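Local coordinates for aminoglycoside phosphotransferase (Mycobacterium smegmatis, PDB 6EF6), which phosphorylates (S)-1-amino-2-propanol, acting as a kinase of the aminoacetone utilization microcompartment, at residues N50-E53 against N54-L58; Q191-E194 against G195-A198; R293-A297 against A298-M302. All coordinates share one frame; numbering follows the deposited sequence.

Interaction 1 (N50-E53 against N54-L58). With JFN ((2R)-1-methoxypropan-2-amine), chain C; BEZ (benzoic acid), chain B.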
loop_
_atom_site.group_PDB
_atom_site.type_symbol
_atom_site.label_atom_id
_atom_site.label_comp_id
_atom_site.label_asym_id
_atom_site.label_seq_id
_atom_site.Cartn_x
_atom_site.Cartn_y
_atom_site.Cartn_z
ATOM N N ASN A 50 1.923 13.565 -6.600
ATOM C CA ASN A 50 3.003 12.710 -6.097
ATOM C C ASN A 50 2.437 11.606 -5.198
ATOM O O ASN A 50 2.829 11.425 -4.047
ATOM C CB ASN A 50 4.062 13.541 -5.390
ATOM C CG ASN A 50 4.834 14.403 -6.348
ATOM O OD1 ASN A 50 4.766 14.191 -7.555
ATOM N ND2 ASN A 50 5.553 15.376 -5.829
ATOM N N LEU A 51 1.524 10.860 -5.773
ATOM C CA LEU A 51 0.798 9.815 -5.068
ATOM C C LEU A 51 0.765 8.605 -5.981
ATOM O O LEU A 51 0.650 8.747 -7.201
ATOM C CB LEU A 51 -0.641 10.255 -4.799
ATOM C CG LEU A 51 -0.983 11.612 -4.158
ATOM C CD1 LEU A 51 -2.418 11.978 -4.412
ATOM C CD2 LEU A 51 -0.706 11.599 -2.703
ATOM N N SER A 52 0.894 7.421 -5.388
ATOM C CA SER A 52 0.674 6.147 -6.070
ATOM C C SER A 52 1.795 5.753 -7.020
ATOM O O SER A 52 2.464 6.617 -7.559
ATOM C CB SER A 52 -0.661 6.171 -6.828
ATOM O OG SER A 52 -0.762 5.068 -7.701
ATOM N N GLU A 53 1.968 4.455 -7.277
ATOM C CA GLU A 53 2.811 4.013 -8.386
ATOM C C GLU A 53 2.138 4.220 -9.742
ATOM O O GLU A 53 2.816 4.192 -10.775
ATOM C CB GLU A 53 3.119 2.523 -8.244
ATOM C CG GLU A 53 4.400 2.178 -7.531
ATOM C CD GLU A 53 5.001 0.879 -8.056
ATOM O OE1 GLU A 53 5.574 0.890 -9.169
ATOM O OE2 GLU A 53 4.883 -0.156 -7.364
ATOM N N ASN A 54 0.824 4.389 -9.765
ATOM C CA ASN A 54 0.107 4.757 -10.974
ATOM C C ASN A 54 0.204 6.269 -11.144
ATOM O O ASN A 54 0.474 7.011 -10.190
ATOM C CB ASN A 54 -1.364 4.326 -10.842
ATOM C CG ASN A 54 -1.505 2.834 -10.554
ATOM O OD1 ASN A 54 -1.064 1.999 -11.328
ATOM N ND2 ASN A 54 -2.060 2.502 -9.405
ATOM N N ALA A 55 -0.006 6.731 -12.367
ATOM C CA ALA A 55 -0.037 8.164 -12.634
ATOM C C ALA A 55 -1.393 8.702 -12.190
ATOM O O ALA A 55 -2.425 8.279 -12.708
ATOM C CB ALA A 55 0.191 8.403 -14.125
ATOM N N THR A 56 -1.399 9.625 -11.232
ATOM C CA THR A 56 -2.622 10.195 -10.681
ATOM C C THR A 56 -2.592 11.706 -10.864
ATOM O O THR A 56 -1.554 12.334 -10.633
ATOM C CB THR A 56 -2.729 9.822 -9.197
ATOM O OG1 THR A 56 -2.840 8.386 -9.074
ATOM C CG2 THR A 56 -3.966 10.462 -8.549
ATOM N N TYR A 57 -3.687 12.272 -11.372
ATOM C CA TYR A 57 -3.735 13.667 -11.791
ATOM C C TYR A 57 -4.854 14.407 -11.080
ATOM O O TYR A 57 -5.974 13.896 -10.945
ATOM C CB TYR A 57 -4.006 13.782 -13.291
ATOM C CG TYR A 57 -2.942 13.155 -14.164
ATOM C CD1 TYR A 57 -3.015 11.822 -14.521
ATOM C CD2 TYR A 57 -1.853 13.900 -14.625
ATOM C CE1 TYR A 57 -2.053 11.243 -15.319
ATOM C CE2 TYR A 57 -0.883 13.321 -15.413
ATOM C CZ TYR A 57 -0.992 11.988 -15.758
ATOM O OH TYR A 57 -0.005 11.435 -16.534
ATOM N N LEU A 58 -4.558 15.632 -10.667
ATOM C CA LEU A 58 -5.588 16.568 -10.237
ATOM C C LEU A 58 -6.202 17.185 -11.478
ATOM O O LEU A 58 -5.492 17.795 -12.283
ATOM C CB LEU A 58 -4.972 17.651 -9.360
ATOM C CG LEU A 58 -5.925 18.803 -9.004
ATOM C CD1 LEU A 58 -7.129 18.247 -8.226
ATOM C CD2 LEU A 58 -5.207 19.872 -8.192
HETATM C C07 JFN C . 7.000 3.730 -4.143
HETATM C C08 JFN C . 5.771 0.243 -3.904
HETATM C C09 JFN C . 6.114 1.683 -3.547
HETATM C C15 JFN C . 4.901 -0.346 -2.806
HETATM N N04 JFN C . 4.973 0.196 -5.108
HETATM O O02 JFN C . 7.019 2.340 -4.371
HETATM C C BEZ B . -5.566 6.317 -5.882
HETATM O O1 BEZ B . -6.222 5.294 -5.682
HETATM O O2 BEZ B . -4.446 6.235 -6.462
HETATM C C1 BEZ B . -6.127 7.620 -5.421
HETATM C C2 BEZ B . -5.300 8.713 -5.242
HETATM C C3 BEZ B . -5.844 9.919 -4.815
HETATM C C4 BEZ B . -7.205 10.016 -4.556
HETATM C C5 BEZ B . -8.032 8.913 -4.742
HETATM C C6 BEZ B . -7.486 7.718 -5.162
HETATM O O HOH W 1 1.177 10.190 -9.856
HETATM O O HOH W 2 -3.202 3.968 -7.080
#
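The backbone folds back between Leu51 and Thr56, whose CA atoms lie 6.6 Å apart, and closes a beta hairpin. Residues 49-54 connect strand 45-48 to strand 55-61 in the five-stranded sheet of the N-terminal lobe; in related kinases and aminoglycoside phosphotransferases the loop at this place borders the nucleotide site. Within the loop a water accepts the N-H of Thr56 (N to water O, 3.0 Å) and also reaches the carbonyl O of Leu51. Ser52, at the unusual phi of 75°, starts an ST turn. Its OG, anti to the backbone N (chi1 168°), swings toward the following residues and accepts the N-H of Asn54, OG to N 2.7 Å, through a bent bond (144° at the hydrogen). The same OG donates to a second water, 2.7 Å from it, which also takes a hydrogen from Asn54 ND2 at 3.0 Å. Asn54 is held at both ends of its carboxamide, since OD1 accepts from Arg72 N and ND2 also donates to Asp254. Glu53 carries its carboxylate away from the turn to (2R)-1-methoxypropan-2-amine, modelled too close to define a bond; its hydrogen bond with Trp317 NE1 is weak. The benzoic acid, also bonded to Arg69, rests against Leu51 CD1 (to C3) and Thr56 CG2 (to C2), both at 4.0 Å. The second water donates to benzoic acid O2 at 2.7 Å.

Interaction 2 (Q191-E194 against G195-A198). With NA (sodium ion), chain E.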
loop_
_atom_site.group_PDB
_atom_site.type_symbol
_atom_site.label_atom_id
_atom_site.label_comp_id
_atom_site.label_asym_id
_atom_site.label_seq_id
_atom_site.Cartn_x
_atom_site.Cartn_y
_atom_site.Cartn_z
ATOM N N GLN A 191 17.011 -10.787 -3.731
ATOM C CA GLN A 191 18.352 -11.276 -3.954
ATOM C C GLN A 191 19.017 -10.627 -5.150
ATOM O O GLN A 191 20.263 -10.607 -5.203
ATOM C CB GLN A 191 18.364 -12.785 -4.147
ATOM C CG GLN A 191 17.940 -13.576 -2.933
ATOM C CD GLN A 191 16.468 -13.935 -2.905
ATOM O OE1 GLN A 191 15.616 -13.217 -3.437
ATOM N NE2 GLN A 191 16.182 -15.067 -2.289
ATOM N N ASP A 192 18.230 -10.099 -6.091
ATOM C CA ASP A 192 18.750 -9.512 -7.310
ATOM C C ASP A 192 18.954 -8.005 -7.220
ATOM O O ASP A 192 19.472 -7.427 -8.195
ATOM C CB ASP A 192 17.793 -9.831 -8.477
ATOM C CG ASP A 192 17.776 -11.303 -8.854
ATOM O OD1 ASP A 192 18.789 -12.007 -8.665
ATOM O OD2 ASP A 192 16.714 -11.761 -9.337
ATOM N N ALA A 193 18.720 -7.390 -6.073
ATOM C CA ALA A 193 18.898 -5.954 -5.947
ATOM C C ALA A 193 20.385 -5.613 -5.900
ATOM O O ALA A 193 21.195 -6.356 -5.361
ATOM C CB ALA A 193 18.232 -5.470 -4.666
ATOM N N GLU A 194 20.713 -4.436 -6.420
ATOM C CA GLU A 194 22.056 -3.901 -6.248
ATOM C C GLU A 194 22.375 -3.732 -4.782
ATOM O O GLU A 194 21.504 -3.372 -3.980
ATOM C CB GLU A 194 22.125 -2.533 -6.925
ATOM C CG GLU A 194 22.055 -2.555 -8.439
ATOM C CD GLU A 194 20.719 -2.948 -9.036
ATOM O OE1 GLU A 194 19.684 -2.911 -8.327
ATOM O OE2 GLU A 194 20.712 -3.282 -10.247
ATOM N N GLY A 195 23.587 -4.093 -4.398
ATOM C CA GLY A 195 23.981 -4.071 -3.015
ATOM C C GLY A 195 23.734 -5.336 -2.253
ATOM O O GLY A 195 24.058 -5.424 -1.063
ATOM N N VAL A 196 23.120 -6.344 -2.901
ATOM C CA VAL A 196 22.815 -7.597 -2.232
ATOM C C VAL A 196 23.792 -8.680 -2.674
ATOM O O VAL A 196 23.533 -9.477 -3.595
ATOM C CB VAL A 196 21.328 -7.987 -2.394
ATOM C CG1 VAL A 196 21.018 -9.272 -1.565
ATOM C CG2 VAL A 196 20.459 -6.890 -1.874
ATOM N N GLY A 197 24.966 -8.658 -2.089
ATOM C CA GLY A 197 26.039 -9.562 -2.448
ATOM C C GLY A 197 26.130 -10.739 -1.514
ATOM O O GLY A 197 25.147 -11.137 -0.885
ATOM N N ALA A 198 27.312 -11.312 -1.395
ATOM C CA ALA A 198 27.484 -12.586 -0.679
ATOM C C ALA A 198 27.140 -12.471 0.799
ATOM O O ALA A 198 26.373 -13.264 1.325
ATOM C CB ALA A 198 28.920 -13.070 -0.890
HETATM NA NA NA E . 22.471 -10.566 -5.370
HETATM O O HOH W 3 21.648 -12.030 -7.566
HETATM O O HOH W 4 22.450 -8.552 -6.559
HETATM O O HOH W 5 22.410 -12.486 -4.128
#
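Val196 N donates to Ala193 O at 3.1 Å, with 145° at the hydrogen, closing a type II beta turn from Ala193 to Val196. Gly195 fills the third position with phi 90°, where a CB would press on the carbonyl O of Glu194.

Metal coordination ties the ends of the same loop together. A sodium ion is bound by two backbone oxygens, Gln191 O at 2.2 Å and Val196 O at 2.3 Å, and by three waters. One of these waters donates to Ala193 O at 2.8 Å, giving that carbonyl a second hydrogen beside the turn bond; another, a longer ligand, donates to Asp192 OD1, which thus acts in the second shell.

Apolar packing joins Val196 and Ala193 through their methyl groups. With CG1 of Val196 anti to the backbone N (chi1 -175°), CG2 falls beside that N and meets Ala193 CB at 3.8 Å, while CG1 lies against the backbone O and CA of Gln191.

In the fold, the loop leads into helix 198-218 with Gly197 as its N-cap. Ala193 and Val196 rest on Leu315 of helix 303-320, and Glu194 and Val196 reach Ala331 and Ala335 of helix 325-347.

Interaction 3 (R293-A297 against A298-M302); sequences RELPA and ADEAM
Pro296 O accepts the N-H of Glu300 at 2.9 Å, an almost straight bond of 168° at the hydrogen. One residue on, Ala297 O receives the N-H of Ala301, with N and O also 2.9 Å apart. The carboxylate of Asp299 folds back toward the proline, and its OD1 sits over one face of the Pro296 ring, 3.1 Å from CG and 3.2 Å from CD. The other oxygen, OD2, accepts from the hydroxyl of Tyr218, a bond that fixes how the carboxylate is turned. The bonds to Pro296 O and Ala297 O belong to the first turn of the short helix 297-300, with Pro296 at the N-cap. A negative charge on Asp299 in that turn would be expected to interact favourably with the helix dipole. Further on, Met302 N bonds to Asp299 O at 2.9 Å, three residues earlier.

Leu295 approaches from the incoming loop. With CG swung away from the backbone N (chi1 -159°), its CD2 meets the helix at Glu300, 3.5 Å from the amide N and 3.7 Å from CB, and the leucine side chain runs roughly perpendicular to that of the glutamate. The same leucine packs on Trp285, Val286 and Tyr289 of helix 278-290 and on Phe262. Beyond CG, Glu300 runs extended to a salt bridge between its OE1 and Arg290 NH2, and that same guanidinium nitrogen also donates to the carbonyl O of Leu295.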
loop_
_atom_site.group_PDB
_atom_site.type_symbol
_atom_site.label_atom_id
_atom_site.label_comp_id
_atom_site.label_asym_id
_atom_site.label_seq_id
_atom_site.Cartn_x
_atom_site.Cartn_y
_atom_site.Cartn_z
ATOM N N ARG A 293 -9.980 -2.301 17.751
ATOM C CA ARG A 293 -9.984 -3.747 17.533
ATOM C C ARG A 293 -8.893 -4.380 18.379
ATOM O O ARG A 293 -7.801 -3.841 18.515
ATOM C CB ARG A 293 -9.738 -4.118 16.075
ATOM C CG ARG A 293 -9.799 -5.659 15.727
ATOM C CD ARG A 293 -9.504 -5.976 14.253
ATOM N NE ARG A 293 -9.613 -7.399 13.941
ATOM C CZ ARG A 293 -8.594 -8.258 13.832
ATOM N NH1 ARG A 293 -8.834 -9.532 13.531
ATOM N NH2 ARG A 293 -7.339 -7.875 14.020
ATOM N N GLU A 294 -9.170 -5.540 18.924
ATOM C CA GLU A 294 -8.161 -6.247 19.699
ATOM C C GLU A 294 -6.888 -6.520 18.903
ATOM O O GLU A 294 -6.915 -6.826 17.697
ATOM C CB GLU A 294 -8.718 -7.589 20.171
ATOM C CG GLU A 294 -9.119 -8.537 19.033
ATOM C CD GLU A 294 -9.132 -9.976 19.472
ATOM O OE1 GLU A 294 -9.545 -10.200 20.631
ATOM O OE2 GLU A 294 -8.683 -10.832 18.669
ATOM N N LEU A 295 -5.736 -6.445 19.583
ATOM C CA LEU A 295 -4.443 -6.820 19.046
ATOM C C LEU A 295 -3.806 -7.734 20.088
ATOM O O LEU A 295 -3.117 -7.276 21.001
ATOM C CB LEU A 295 -3.612 -5.579 18.665
ATOM C CG LEU A 295 -2.471 -5.786 17.668
ATOM C CD1 LEU A 295 -1.922 -4.471 17.145
ATOM C CD2 LEU A 295 -1.334 -6.510 18.294
ATOM N N PRO A 296 -4.036 -9.045 19.991
ATOM C CA PRO A 296 -3.486 -9.982 20.949
ATOM C C PRO A 296 -1.970 -10.065 20.974
ATOM O O PRO A 296 -1.276 -9.703 20.008
ATOM C CB PRO A 296 -4.078 -11.322 20.488
ATOM C CG PRO A 296 -5.183 -11.036 19.548
ATOM C CD PRO A 296 -4.850 -9.681 18.960
ATOM N N ALA A 297 -1.457 -10.594 22.084
ATOM C CA ALA A 297 -0.018 -10.724 22.279
ATOM C C ALA A 297 0.639 -11.475 21.144
ATOM O O ALA A 297 1.732 -11.103 20.704
ATOM C CB ALA A 297 0.293 -11.373 23.629
ATOM N N ALA A 298 0.022 -12.538 20.642
ATOM C CA ALA A 298 0.695 -13.327 19.621
ATOM C C ALA A 298 0.811 -12.560 18.323
ATOM O O ALA A 298 1.783 -12.730 17.576
ATOM C CB ALA A 298 -0.060 -14.617 19.395
ATOM N N ASP A 299 -0.154 -11.695 18.032
ATOM C CA ASP A 299 -0.066 -10.805 16.892
ATOM C C ASP A 299 0.946 -9.700 17.105
ATOM O O ASP A 299 1.749 -9.386 16.199
ATOM C CB ASP A 299 -1.425 -10.278 16.509
ATOM C CG ASP A 299 -2.397 -11.403 16.414
ATOM O OD1 ASP A 299 -3.038 -11.770 17.430
ATOM O OD2 ASP A 299 -2.391 -12.121 15.431
ATOM N N GLU A 300 0.961 -9.101 18.295
ATOM C CA GLU A 300 1.963 -8.096 18.606
ATOM C C GLU A 300 3.364 -8.655 18.466
ATOM O O GLU A 300 4.269 -7.989 17.930
ATOM C CB GLU A 300 1.709 -7.562 20.025
ATOM C CG GLU A 300 2.580 -6.367 20.361
ATOM C CD GLU A 300 2.442 -5.923 21.811
ATOM O OE1 GLU A 300 1.527 -6.396 22.513
ATOM O OE2 GLU A 300 3.309 -5.156 22.243
ATOM N N ALA A 301 3.564 -9.901 18.830
ATOM C CA ALA A 301 4.844 -10.580 18.719
ATOM C C ALA A 301 5.236 -10.861 17.282
ATOM O O ALA A 301 6.440 -11.093 17.049
ATOM C CB ALA A 301 4.807 -11.891 19.521
ATOM N N MET A 302 4.331 -10.720 16.322
ATOM C CA MET A 302 4.642 -10.875 14.915
ATOM C C MET A 302 4.891 -9.549 14.216
ATOM O O MET A 302 5.235 -9.517 13.043
ATOM C CB MET A 302 3.531 -11.650 14.190
ATOM C CG MET A 302 3.567 -13.118 14.466
ATOM S SD MET A 302 5.014 -13.989 13.826
ATOM C CE MET A 302 4.631 -13.987 12.105
#

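In the fold
The three contacts follow one another along the chain and none touches another. The centres of interactions 1 and 2 are about 29 Å apart, those of interactions 1 and 3 about 34 Å, and those of interactions 2 and 3 about 33 Å. Interaction 1 belongs to the N-terminal sheet and faces both ligand pockets, whereas the other two lie in the helical part. Those two share a scaffold: 191-198 leads into helix 198-218, and Met302 packs near that helix's other end. Helix 303-320 starts just after interaction 3 and carries both Leu315, which touches interaction 2, and Trp317, which joins Glu53 of interaction 1 in lining the amine pocket.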